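Local coordinates for cell envelope-related transcriptional attenuator domain-containing protein (Streptococcus agalactiae, PDB 3OKZ) that is of unknown function but, as a LytR/CpsA/Psr family member, probably takes part in attaching lipid-linked glycopolymers to the bacterial cell wall, at residues D103-N108 / K265-V270; T58-E63 / Q271-K276; L198-I203 / K207-A212; I115-L120 / Y168-Y173. One frame throughout, in Å; residues are numbered along the deposited sequence.

In the fold
All four contacts belong to an alpha-beta fold built round a mixed seven-stranded sheet. Interactions 1 and 2 share helix 264-277, late in the chain: its first half meets the end of helix 93-105, its second half lies against strand 56-62, and the two centres are 8 Å apart. They are joined by the salt bridge from Asp106 OD2 to Lys275 NZ (2.7 Å). Interaction 4 follows strand 111-116 of the same sheet, its centre about 22 Å from that of interaction 2. Interaction 3, the turn after helix 178-200, lies about 34 Å from interaction 1, centre to centre. Interactions 4 and 3 come, in that order, between the two segments of interaction 1.

Interaction 1. Residues D103-N108 / K265-V270; sequences DLLDIN and KHLLAV
Leu267 reaches across to Leu104 and Leu105 where two helices pack in the alpha-beta fold: the end of helix 93-105 against the first half of helix 264-277. Three buried leucines carry this helix-to-helix contact. Leu104 and Leu267 meet at a slant, and CD1 of Leu104 meets both methyls of Leu267: Leu104 CD1 is 4.1 Å from Leu267 CD1 and 4.2 Å from Leu267 CD2, so it faces the fork of that side chain instead of a single tip. Leu267 holds CG trans to its own backbone N (chi1 177°), which swings the fork outward from its helix to the last turn of helix 93-105. Leu105 joins from one residue further on, with CD2 4.3 Å from Leu267 CD1, and it also packs on Ile274 of the same partner helix. Helix 93-105 finishes here, since Asp106 takes a positive phi and turns the chain away. The contact is apolar but for the Leu104 carbonyl, which accepts a hydrogen bond from Thr288 OG1. Both methyls of Leu267 lie against that same oxygen, CD1 at 3.9 Å and CD2 at 4.0 Å from Leu104 O.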
loop_
_atom_site.group_PDB
_atom_site.type_symbol
_atom_site.label_atom_id
_atom_site.label_comp_id
_atom_site.label_asym_id
_atom_site.label_seq_id
_atom_site.Cartn_x
_atom_site.Cartn_y
_atom_site.Cartn_z
ATOM N N ASP A 103 13.250 5.850 -1.870
ATOM C CA ASP A 103 14.621 5.378 -1.691
ATOM C C ASP A 103 14.718 3.865 -1.614
ATOM O O ASP A 103 15.759 3.288 -1.941
ATOM C CB ASP A 103 15.247 5.982 -0.439
ATOM C CG ASP A 103 15.614 7.441 -0.623
ATOM O OD1 ASP A 103 15.855 7.848 -1.790
ATOM O OD2 ASP A 103 15.675 8.171 0.402
ATOM N N LEU A 104 13.637 3.230 -1.167
ATOM C CA LEU A 104 13.586 1.779 -1.065
ATOM C C LEU A 104 13.634 1.136 -2.450
ATOM O O LEU A 104 14.430 0.232 -2.703
ATOM C CB LEU A 104 12.298 1.347 -0.362
ATOM C CG LEU A 104 11.772 -0.069 -0.670
ATOM C CD1 LEU A 104 12.768 -1.131 -0.203
ATOM C CD2 LEU A 104 10.422 -0.257 0.002
ATOM N N LEU A 105 12.771 1.613 -3.343
ATOM C CA LEU A 105 12.695 1.071 -4.690
ATOM C C LEU A 105 13.591 1.735 -5.726
ATOM O O LEU A 105 13.711 1.226 -6.836
ATOM C CB LEU A 105 11.261 1.136 -5.185
ATOM C CG LEU A 105 10.217 0.393 -4.362
ATOM C CD1 LEU A 105 8.835 0.695 -4.945
ATOM C CD2 LEU A 105 10.510 -1.104 -4.378
ATOM N N ASP A 106 14.214 2.857 -5.380
ATOM C CA ASP A 106 15.080 3.565 -6.326
ATOM C C ASP A 106 14.251 4.046 -7.511
ATOM O O ASP A 106 14.495 3.659 -8.663
ATOM C CB ASP A 106 16.191 2.647 -6.839
ATOM C CG ASP A 106 17.144 3.364 -7.768
ATOM O OD1 ASP A 106 17.675 4.417 -7.359
ATOM O OD2 ASP A 106 17.364 2.886 -8.900
ATOM N N ILE A 107 13.265 4.888 -7.217
ATOM C CA ILE A 107 12.368 5.408 -8.236
ATOM C C ILE A 107 11.570 6.579 -7.678
ATOM O O ILE A 107 11.382 6.705 -6.465
ATOM C CB ILE A 107 11.384 4.302 -8.701
ATOM C CG1 ILE A 107 10.539 4.797 -9.868
ATOM C CG2 ILE A 107 10.458 3.912 -7.559
ATOM C CD1 ILE A 107 9.551 3.761 -10.362
ATOM N N ASN A 108 11.116 7.447 -8.570
ATOM C CA ASN A 108 10.307 8.582 -8.157
ATOM C C ASN A 108 8.855 8.153 -8.312
ATOM O O ASN A 108 8.413 7.707 -9.382
ATOM C CB ASN A 108 10.633 9.812 -9.014
ATOM C CG ASN A 108 11.967 10.470 -8.611
ATOM O OD1 ASN A 108 12.378 11.485 -9.185
ATOM N ND2 ASN A 108 12.639 9.889 -7.617
ATOM N N LYS A 265 19.587 -9.842 -4.615
ATOM C CA LYS A 265 19.035 -10.477 -5.807
ATOM C C LYS A 265 17.550 -10.184 -6.016
ATOM O O LYS A 265 17.101 -9.983 -7.143
ATOM C CB LYS A 265 19.226 -11.992 -5.719
ATOM C CG LYS A 265 19.039 -12.750 -7.026
ATOM C CD LYS A 265 20.325 -12.752 -7.859
ATOM C CE LYS A 265 20.222 -13.682 -9.069
ATOM N NZ LYS A 265 21.525 -13.834 -9.784
ATOM N N HIS A 266 16.797 -10.159 -4.922
ATOM C CA HIS A 266 15.354 -9.945 -4.975
ATOM C C HIS A 266 14.920 -8.500 -5.176
ATOM O O HIS A 266 14.221 -8.184 -6.136
ATOM C CB HIS A 266 14.710 -10.476 -3.694
ATOM C CG HIS A 266 13.217 -10.549 -3.750
ATOM N ND1 HIS A 266 12.408 -10.038 -2.757
ATOM C CD2 HIS A 266 12.384 -11.115 -4.659
ATOM C CE1 HIS A 266 11.143 -10.288 -3.049
ATOM N NE2 HIS A 266 11.102 -10.941 -4.197
ATOM N N LEU A 267 15.325 -7.630 -4.258
ATOM C CA LEU A 267 14.944 -6.231 -4.330
ATOM C C LEU A 267 15.243 -5.591 -5.677
ATOM O O LEU A 267 14.482 -4.750 -6.142
ATOM C CB LEU A 267 15.608 -5.436 -3.196
ATOM C CG LEU A 267 15.364 -3.923 -3.161
ATOM C CD1 LEU A 267 13.898 -3.614 -3.326
ATOM C CD2 LEU A 267 15.872 -3.363 -1.862
ATOM N N LEU A 268 16.339 -5.984 -6.314
ATOM C CA LEU A 268 16.673 -5.419 -7.619
ATOM C C LEU A 268 15.567 -5.830 -8.593
ATOM O O LEU A 268 14.839 -4.987 -9.113
ATOM C CB LEU A 268 18.037 -5.943 -8.091
ATOM C CG LEU A 268 18.776 -5.312 -9.284
ATOM C CD1 LEU A 268 18.138 -5.731 -10.587
ATOM C CD2 LEU A 268 18.781 -3.805 -9.139
ATOM N N ALA A 269 15.437 -7.134 -8.812
ATOM C CA ALA A 269 14.424 -7.681 -9.704
ATOM C C ALA A 269 13.071 -6.976 -9.588
ATOM O O ALA A 269 12.450 -6.615 -10.593
ATOM C CB ALA A 269 14.247 -9.159 -9.422
ATOM N N VAL A 270 12.619 -6.798 -8.355
ATOM C CA VAL A 270 11.339 -6.161 -8.075
ATOM C C VAL A 270 11.336 -4.702 -8.520
ATOM O O VAL A 270 10.337 -4.208 -9.058
ATOM C CB VAL A 270 11.004 -6.236 -6.562
ATOM C CG1 VAL A 270 9.643 -5.627 -6.292
ATOM C CG2 VAL A 270 11.043 -7.681 -6.095
#

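Interaction 2. Residues T58-E63 / Q271-K276; sequences TMTSLE and QNRIKK
The guanidinium of Arg273 is approached obliquely by Thr60: Thr60 OG1 stands 4.3 Å from Arg273 NH2, too far for a hydrogen bond. The same planar group makes a cation-pi contact with Tyr244 on the neighbouring strand, which also packs on Thr60. The arginine gets there by folding: after an extended start its chain bends at chi2 (-105°) and chi3 (-54°), bringing the charged end back over the sheet. From the next position on the helix Ile274 comes in, its CD1 4.3 Å from Thr60 OG1. The Thr60 hydroxyl thus has both neighbours, a charged group and a methyl, on its helix side and roughly at right angles to each other, in loose packing. Thr58, two residues earlier, also directs its side chain to the helix but does not touch it, and its hydroxyl bonds to Thr49. This is helix-on-sheet packing of the alpha-beta kind: helix 264-277 lies across one face of the sheet, with Ile274 extending onto Leu47 and Thr49 of strand 41-51, while on the other face Met59 and Ser61 of strand 56-62 meet helix 178-200.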
loop_
_atom_site.group_PDB
_atom_site.type_symbol
_atom_site.label_atom_id
_atom_site.label_comp_id
_atom_site.label_asym_id
_atom_site.label_seq_id
_atom_site.Cartn_x
_atom_site.Cartn_y
_atom_site.Cartn_z
ATOM N N THR A 58 -0.221 -3.196 -11.972
ATOM C CA THR A 58 0.437 -4.085 -11.024
ATOM C C THR A 58 0.400 -3.472 -9.638
ATOM O O THR A 58 0.494 -2.252 -9.486
ATOM C CB THR A 58 1.909 -4.313 -11.377
ATOM O OG1 THR A 58 2.673 -3.153 -11.009
ATOM C CG2 THR A 58 2.058 -4.586 -12.877
HETATM N N MSE A 59 0.269 -4.326 -8.630
HETATM C CA MSE A 59 0.243 -3.883 -7.245
HETATM C C MSE A 59 1.271 -4.619 -6.431
HETATM O O MSE A 59 1.246 -5.848 -6.336
HETATM C CB MSE A 59 -1.107 -4.144 -6.619
HETATM C CG MSE A 59 -2.248 -3.459 -7.297
HETATM SE SE MSE A 59 -3.783 -3.759 -6.230
HETATM C CE MSE A 59 -3.679 -2.145 -5.169
ATOM N N THR A 60 2.171 -3.864 -5.826
ATOM C CA THR A 60 3.185 -4.468 -4.993
ATOM C C THR A 60 3.045 -4.014 -3.531
ATOM O O THR A 60 3.219 -2.840 -3.196
ATOM C CB THR A 60 4.581 -4.166 -5.569
ATOM O OG1 THR A 60 4.677 -4.773 -6.865
ATOM C CG2 THR A 60 5.690 -4.744 -4.687
ATOM N N SER A 61 2.682 -4.967 -2.676
ATOM C CA SER A 61 2.521 -4.717 -1.249
ATOM C C SER A 61 3.915 -4.621 -0.637
ATOM O O SER A 61 4.817 -5.375 -1.005
ATOM C CB SER A 61 1.737 -5.865 -0.601
ATOM O OG SER A 61 0.474 -6.069 -1.224
ATOM N N LEU A 62 4.094 -3.706 0.304
ATOM C CA LEU A 62 5.403 -3.511 0.922
ATOM C C LEU A 62 5.382 -3.881 2.396
ATOM O O LEU A 62 4.801 -3.170 3.215
ATOM C CB LEU A 62 5.832 -2.051 0.750
ATOM C CG LEU A 62 5.556 -1.488 -0.652
ATOM C CD1 LEU A 62 5.922 0.008 -0.735
ATOM C CD2 LEU A 62 6.336 -2.303 -1.665
ATOM N N GLU A 63 6.036 -4.997 2.719
ATOM C CA GLU A 63 6.109 -5.524 4.085
ATOM C C GLU A 63 6.533 -4.490 5.120
ATOM O O GLU A 63 7.663 -4.007 5.104
ATOM C CB GLU A 63 7.072 -6.710 4.131
ATOM C CG GLU A 63 7.267 -7.280 5.526
ATOM C CD GLU A 63 5.949 -7.533 6.235
ATOM O OE1 GLU A 63 5.111 -8.285 5.690
ATOM O OE2 GLU A 63 5.746 -6.977 7.336
ATOM N N GLN A 271 12.449 -4.012 -8.284
ATOM C CA GLN A 271 12.561 -2.619 -8.679
ATOM C C GLN A 271 12.359 -2.575 -10.184
ATOM O O GLN A 271 11.400 -1.998 -10.683
ATOM C CB GLN A 271 13.957 -2.062 -8.361
ATOM C CG GLN A 271 14.329 -1.911 -6.887
ATOM C CD GLN A 271 15.658 -1.189 -6.717
ATOM O OE1 GLN A 271 16.064 -0.844 -5.607
ATOM N NE2 GLN A 271 16.343 -0.960 -7.829
ATOM N N ASN A 272 13.276 -3.218 -10.897
ATOM C CA ASN A 272 13.269 -3.256 -12.354
ATOM C C ASN A 272 11.949 -3.730 -12.958
ATOM O O ASN A 272 11.553 -3.272 -14.032
ATOM C CB ASN A 272 14.439 -4.122 -12.843
ATOM C CG ASN A 272 15.806 -3.548 -12.441
ATOM O OD1 ASN A 272 16.841 -4.169 -12.684
ATOM N ND2 ASN A 272 15.807 -2.357 -11.828
ATOM N N ARG A 273 11.272 -4.645 -12.274
ATOM C CA ARG A 273 9.985 -5.148 -12.743
ATOM C C ARG A 273 9.050 -3.942 -12.749
ATOM O O ARG A 273 8.311 -3.705 -13.710
ATOM C CB ARG A 273 9.465 -6.227 -11.786
ATOM C CG ARG A 273 8.245 -6.991 -12.267
ATOM C CD ARG A 273 6.986 -6.548 -11.532
ATOM N NE ARG A 273 7.134 -6.618 -10.078
ATOM C CZ ARG A 273 7.454 -7.717 -9.397
ATOM N NH1 ARG A 273 7.668 -8.872 -10.025
ATOM N NH2 ARG A 273 7.567 -7.662 -8.075
ATOM N N ILE A 274 9.098 -3.172 -11.666
ATOM C CA ILE A 274 8.280 -1.972 -11.545
ATOM C C ILE A 274 8.754 -0.936 -12.562
ATOM O O ILE A 274 7.940 -0.331 -13.262
ATOM C CB ILE A 274 8.375 -1.369 -10.128
ATOM C CG1 ILE A 274 7.710 -2.312 -9.125
ATOM C CG2 ILE A 274 7.730 -0.005 -10.096
ATOM C CD1 ILE A 274 7.548 -1.717 -7.734
ATOM N N LYS A 275 10.069 -0.737 -12.646
ATOM C CA LYS A 275 10.636 0.221 -13.590
ATOM C C LYS A 275 10.171 -0.060 -15.019
ATOM O O LYS A 275 9.809 0.864 -15.747
ATOM C CB LYS A 275 12.163 0.197 -13.513
ATOM C CG LYS A 275 12.703 0.966 -12.327
ATOM C CD LYS A 275 14.180 0.755 -12.113
ATOM C CE LYS A 275 14.661 1.613 -10.955
ATOM N NZ LYS A 275 16.021 1.226 -10.507
ATOM N N LYS A 276 10.174 -1.331 -15.419
ATOM C CA LYS A 276 9.725 -1.681 -16.758
ATOM C C LYS A 276 8.285 -1.206 -16.961
ATOM O O LYS A 276 7.903 -0.823 -18.065
ATOM C CB LYS A 276 9.794 -3.191 -16.982
ATOM C CG LYS A 276 9.250 -3.622 -18.344
ATOM C CD LYS A 276 9.061 -5.136 -18.461
ATOM C CE LYS A 276 10.375 -5.898 -18.323
ATOM N NZ LYS A 276 10.194 -7.373 -18.457
#

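Interaction 3. Residues L198-I203 / K207-A212; sequences LALNSI and KKILSA
Leu200 and Ile209 meet across the short connection between two consecutive helices, where the long helix 178-200 ends and the short helix 203-212 sets off. The two side chains reach for each other tip to tip, Leu200 CD1 to Ile209 CD1 at 3.6 Å. In Ile209, CG1 lies opposite the carbonyl carbon (chi1 -69°) and chi2 is extended, which carries CD1 out toward the end of the preceding helix. The connection itself is made by Asn201, whose positive phi ends the first helix, and by Ser202, which serves as N-cap of the second; its hydroxyl makes a weak bond to Ser205 N. The first turn of the new helix is then fixed by Lys207 N donating to Ile203 O, 3.0 Å long and nearly straight at 168°. The aliphatic root of Lys207 lies close by, with CG 3.4 Å from Ile203 O. Further on, Ser211 OG donates to Lys208 O over 3.2 Å, from the same face of the carbonyl plane as the backbone N of residue 212. Ile203 also packs on Ile228 and Leu232 of helix 228-232, and Asn201 OD1 accepts from Lys235. Across the two segments the side-chain meeting is that of Leu200 with Ile209, to which Ser205 and Tyr206 add contacts; chemically it is an apolar, non-directional methyl contact beside a straight backbone bond and a weak N-cap bond.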
loop_
_atom_site.group_PDB
_atom_site.type_symbol
_atom_site.label_atom_id
_atom_site.label_comp_id
_atom_site.label_asym_id
_atom_site.label_seq_id
_atom_site.Cartn_x
_atom_site.Cartn_y
_atom_site.Cartn_z
ATOM N N LEU A 198 -15.567 0.264 -11.171
ATOM C CA LEU A 198 -15.525 0.214 -12.630
ATOM C C LEU A 198 -16.760 -0.393 -13.314
ATOM O O LEU A 198 -17.157 0.060 -14.390
ATOM C CB LEU A 198 -14.280 -0.548 -13.099
ATOM C CG LEU A 198 -12.919 0.023 -12.694
ATOM C CD1 LEU A 198 -11.839 -0.615 -13.546
ATOM C CD2 LEU A 198 -12.903 1.532 -12.887
ATOM N N ALA A 199 -17.349 -1.423 -12.705
ATOM C CA ALA A 199 -18.530 -2.069 -13.267
ATOM C C ALA A 199 -19.674 -1.065 -13.341
ATOM O O ALA A 199 -20.484 -1.111 -14.268
ATOM C CB ALA A 199 -18.935 -3.236 -12.426
ATOM N N LEU A 200 -19.756 -0.170 -12.357
ATOM C CA LEU A 200 -20.797 0.852 -12.384
ATOM C C LEU A 200 -20.706 1.519 -13.746
ATOM O O LEU A 200 -21.715 1.875 -14.363
ATOM C CB LEU A 200 -20.567 1.914 -11.307
ATOM C CG LEU A 200 -20.955 1.488 -9.905
ATOM C CD1 LEU A 200 -20.928 2.686 -8.982
ATOM C CD2 LEU A 200 -22.341 0.879 -9.951
ATOM N N ASN A 201 -19.469 1.668 -14.203
ATOM C CA ASN A 201 -19.191 2.287 -15.481
ATOM C C ASN A 201 -20.084 3.491 -15.646
ATOM O O ASN A 201 -20.916 3.540 -16.538
ATOM C CB ASN A 201 -19.444 1.311 -16.614
ATOM C CG ASN A 201 -18.926 1.830 -17.916
ATOM O OD1 ASN A 201 -17.795 2.310 -17.991
ATOM N ND2 ASN A 201 -19.744 1.750 -18.955
ATOM N N SER A 202 -19.911 4.455 -14.758
ATOM C CA SER A 202 -20.703 5.662 -14.788
ATOM C C SER A 202 -19.822 6.726 -14.174
ATOM O O SER A 202 -19.320 6.548 -13.069
ATOM C CB SER A 202 -21.961 5.465 -13.950
ATOM O OG SER A 202 -22.855 6.556 -14.063
ATOM N N ILE A 203 -19.604 7.825 -14.894
ATOM C CA ILE A 203 -18.769 8.889 -14.355
ATOM C C ILE A 203 -19.546 9.553 -13.225
ATOM O O ILE A 203 -18.968 10.100 -12.290
ATOM C CB ILE A 203 -18.374 9.924 -15.446
ATOM C CG1 ILE A 203 -17.399 10.952 -14.862
ATOM C CG2 ILE A 203 -19.595 10.629 -15.966
ATOM C CD1 ILE A 203 -16.159 10.347 -14.221
ATOM N N LYS A 207 -18.129 10.046 -9.431
ATOM C CA LYS A 207 -18.103 11.290 -8.678
ATOM C C LYS A 207 -18.661 11.054 -7.287
ATOM O O LYS A 207 -18.057 11.433 -6.291
ATOM C CB LYS A 207 -18.946 12.361 -9.371
ATOM C CG LYS A 207 -18.323 12.948 -10.626
ATOM C CD LYS A 207 -19.071 14.206 -11.046
ATOM C CE LYS A 207 -18.435 14.868 -12.250
ATOM N NZ LYS A 207 -19.170 16.106 -12.615
ATOM N N LYS A 208 -19.818 10.403 -7.241
ATOM C CA LYS A 208 -20.498 10.129 -5.985
ATOM C C LYS A 208 -19.623 9.329 -5.042
ATOM O O LYS A 208 -19.542 9.615 -3.854
ATOM C CB LYS A 208 -21.811 9.379 -6.240
ATOM C CG LYS A 208 -22.912 10.218 -6.902
ATOM C CD LYS A 208 -24.297 9.606 -6.661
ATOM C CE LYS A 208 -25.418 10.440 -7.277
ATOM N NZ LYS A 208 -25.432 10.412 -8.769
ATOM N N ILE A 209 -18.954 8.329 -5.585
ATOM C CA ILE A 209 -18.097 7.493 -4.778
ATOM C C ILE A 209 -16.876 8.226 -4.243
ATOM O O ILE A 209 -16.589 8.149 -3.046
ATOM C CB ILE A 209 -17.670 6.250 -5.571
ATOM C CG1 ILE A 209 -18.897 5.353 -5.760
ATOM C CG2 ILE A 209 -16.541 5.515 -4.850
ATOM C CD1 ILE A 209 -18.677 4.144 -6.637
ATOM N N LEU A 210 -16.162 8.952 -5.097
ATOM C CA LEU A 210 -14.973 9.650 -4.620
ATOM C C LEU A 210 -15.288 10.764 -3.640
ATOM O O LEU A 210 -14.411 11.219 -2.915
ATOM C CB LEU A 210 -14.147 10.187 -5.794
ATOM C CG LEU A 210 -13.559 9.109 -6.728
ATOM C CD1 LEU A 210 -12.621 9.764 -7.726
ATOM C CD2 LEU A 210 -12.807 8.044 -5.925
ATOM N N SER A 211 -16.548 11.181 -3.601
ATOM C CA SER A 211 -16.988 12.234 -2.694
ATOM C C SER A 211 -17.476 11.583 -1.398
ATOM O O SER A 211 -17.455 12.197 -0.325
ATOM C CB SER A 211 -18.132 13.033 -3.320
ATOM O OG SER A 211 -19.360 12.638 -2.749
ATOM N N ALA A 212 -17.937 10.339 -1.523
ATOM C CA ALA A 212 -18.404 9.551 -0.382
ATOM C C ALA A 212 -17.224 9.273 0.554
ATOM O O ALA A 212 -17.398 9.149 1.767
ATOM C CB ALA A 212 -18.996 8.212 -0.861
#

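Interaction 4. Residues I115-L120 / Y168-Y173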
loop_
_atom_site.group_PDB
_atom_site.type_symbol
_atom_site.label_atom_id
_atom_site.label_comp_id
_atom_site.label_asym_id
_atom_site.label_seq_id
_atom_site.Cartn_x
_atom_site.Cartn_y
_atom_site.Cartn_z
ATOM N N ILE A 115 -5.895 6.818 2.574
ATOM C CA ILE A 115 -7.280 6.693 3.015
ATOM C C ILE A 115 -7.304 6.085 4.416
ATOM O O ILE A 115 -6.614 5.098 4.681
ATOM C CB ILE A 115 -8.077 5.788 2.053
ATOM C CG1 ILE A 115 -7.914 6.311 0.620
ATOM C CG2 ILE A 115 -9.556 5.774 2.440
ATOM C CD1 ILE A 115 -8.840 5.671 -0.404
ATOM N N ASN A 116 -8.078 6.676 5.320
ATOM C CA ASN A 116 -8.148 6.149 6.679
ATOM C C ASN A 116 -9.131 4.998 6.733
ATOM O O ASN A 116 -9.806 4.697 5.747
ATOM C CB ASN A 116 -8.558 7.230 7.684
ATOM C CG ASN A 116 -9.899 7.826 7.376
ATOM O OD1 ASN A 116 -10.876 7.110 7.185
ATOM N ND2 ASN A 116 -9.960 9.145 7.328
HETATM N N MSE A 117 -9.232 4.369 7.895
HETATM C CA MSE A 117 -10.102 3.216 8.039
HETATM C C MSE A 117 -11.567 3.456 7.729
HETATM O O MSE A 117 -12.237 2.566 7.216
HETATM C CB MSE A 117 -9.928 2.609 9.430
HETATM C CG MSE A 117 -8.473 2.235 9.739
HETATM SE SE MSE A 117 -7.685 0.997 8.457
HETATM C CE MSE A 117 -6.617 2.235 7.429
ATOM N N GLN A 118 -12.064 4.652 8.025
ATOM C CA GLN A 118 -13.462 4.951 7.743
ATOM C C GLN A 118 -13.608 4.932 6.242
ATOM O O GLN A 118 -14.559 4.365 5.706
ATOM C CB GLN A 118 -13.861 6.333 8.258
ATOM C CG GLN A 118 -15.356 6.603 8.138
ATOM C CD GLN A 118 -16.184 5.772 9.109
ATOM O OE1 GLN A 118 -16.080 5.946 10.328
ATOM N NE2 GLN A 118 -17.006 4.857 8.577
ATOM N N GLY A 119 -12.640 5.553 5.576
ATOM C CA GLY A 119 -12.638 5.622 4.130
ATOM C C GLY A 119 -12.753 4.256 3.499
ATOM O O GLY A 119 -13.536 4.068 2.575
ATOM N N LEU A 120 -11.970 3.297 3.984
ATOM C CA LEU A 120 -12.041 1.954 3.434
ATOM C C LEU A 120 -13.443 1.439 3.671
ATOM O O LEU A 120 -14.127 1.034 2.737
ATOM C CB LEU A 120 -11.045 1.008 4.110
ATOM C CG LEU A 120 -11.210 -0.437 3.598
ATOM C CD1 LEU A 120 -10.876 -0.452 2.094
ATOM C CD2 LEU A 120 -10.322 -1.421 4.377
ATOM N N TYR A 168 -11.555 -8.190 7.743
ATOM C CA TYR A 168 -10.996 -9.160 6.819
ATOM C C TYR A 168 -9.599 -8.794 6.331
ATOM O O TYR A 168 -8.798 -9.669 6.004
ATOM C CB TYR A 168 -11.920 -9.312 5.620
ATOM C CG TYR A 168 -11.504 -10.380 4.626
ATOM C CD1 TYR A 168 -11.647 -11.731 4.925
ATOM C CD2 TYR A 168 -10.997 -10.032 3.375
ATOM C CE1 TYR A 168 -11.308 -12.704 4.005
ATOM C CE2 TYR A 168 -10.648 -11.008 2.443
ATOM C CZ TYR A 168 -10.814 -12.336 2.766
ATOM O OH TYR A 168 -10.518 -13.295 1.830
ATOM N N SER A 169 -9.290 -7.507 6.273
ATOM C CA SER A 169 -7.967 -7.104 5.805
ATOM C C SER A 169 -6.984 -6.768 6.919
ATOM O O SER A 169 -5.868 -6.326 6.648
ATOM C CB SER A 169 -8.085 -5.920 4.853
ATOM O OG SER A 169 -8.791 -4.867 5.471
ATOM N N ARG A 170 -7.386 -6.965 8.169
ATOM C CA ARG A 170 -6.482 -6.698 9.281
ATOM C C ARG A 170 -6.039 -8.002 9.944
ATOM O O ARG A 170 -4.932 -8.098 10.468
ATOM C CB ARG A 170 -7.163 -5.812 10.321
ATOM C CG ARG A 170 -7.054 -4.314 10.078
ATOM C CD ARG A 170 -7.922 -3.569 11.083
ATOM N NE ARG A 170 -7.500 -2.186 11.277
ATOM C CZ ARG A 170 -6.300 -1.828 11.720
ATOM N NH1 ARG A 170 -5.396 -2.757 12.012
ATOM N NH2 ARG A 170 -6.005 -0.545 11.871
HETATM N N MSE A 171 -6.917 -9.003 9.912
HETATM C CA MSE A 171 -6.640 -10.297 10.527
HETATM C C MSE A 171 -5.215 -10.729 10.215
HETATM O O MSE A 171 -4.752 -10.628 9.080
HETATM C CB MSE A 171 -7.647 -11.344 10.038
HETATM C CG MSE A 171 -7.667 -12.611 10.891
HETATM SE SE MSE A 171 -6.095 -13.793 10.765
HETATM C CE MSE A 171 -6.773 -15.049 9.456
ATOM N N ARG A 172 -4.527 -11.232 11.229
ATOM C CA ARG A 172 -3.142 -11.625 11.065
ATOM C C ARG A 172 -2.727 -12.830 11.905
ATOM O O ARG A 172 -2.232 -13.820 11.379
ATOM C CB ARG A 172 -2.266 -10.422 11.432
ATOM C CG ARG A 172 -0.754 -10.613 11.370
ATOM C CD ARG A 172 -0.087 -9.441 12.079
ATOM N NE ARG A 172 1.248 -9.121 11.579
ATOM C CZ ARG A 172 2.308 -9.919 11.685
ATOM N NH1 ARG A 172 2.201 -11.106 12.278
ATOM N NH2 ARG A 172 3.481 -9.524 11.200
ATOM N N TYR A 173 -2.956 -12.739 13.208
ATOM C CA TYR A 173 -2.536 -13.763 14.153
ATOM C C TYR A 173 -3.122 -15.148 14.057
ATOM O O TYR A 173 -2.556 -16.099 14.593
ATOM C CB TYR A 173 -2.676 -13.206 15.564
ATOM C CG TYR A 173 -1.882 -11.943 15.674
ATOM C CD1 TYR A 173 -0.525 -11.935 15.340
ATOM C CD2 TYR A 173 -2.481 -10.740 16.015
ATOM C CE1 TYR A 173 0.212 -10.756 15.336
ATOM C CE2 TYR A 173 -1.746 -9.549 16.015
ATOM C CZ TYR A 173 -0.405 -9.570 15.673
ATOM O OH TYR A 173 0.323 -8.415 15.663
#
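Met117 and Arg170 bury the most surface in this contact. Met117, a selenomethionine, places its SE atom 4.1 Å from Arg170 NH2. The selenium approaches the guanidinium obliquely, and this is packing and not a bond. The two side chains differ in shape: Met117 is bent at chi2 (-57°) and again at chi3, which curls the selenium back toward the arginine, while Arg170 runs extended from CG to NE and delivers its planar end to the start of helix 117-126. The charge is met elsewhere, since NH2 of Arg170 forms a salt bridge with Asp43. One turn on, Leu120 adds a second touch, its CD2 3.9 Å from Ser169 OG. The polar partners of that hydroxyl are the carbonyls of Ala165 and Leu166 in helix 162-168; the leucine methyl simply packs against the oxygen. Helix 117-126 begins with Asn116 as its N-cap: OD1 accepts from Gly119 N (2.9 Å, 164°) and more weakly from Gln118 N. In characterised LCP relatives arginines and aspartates line a phosphate-binding cleft, and the Arg170-Asp43 pair is consistent with such surroundings. The contact joins the first turn of helix 117-126, which follows strand 111-116 of the sheet, to the loop between helices 162-168 and 178-200, where Ser169 also packs on Gln186 and Val189 of the latter.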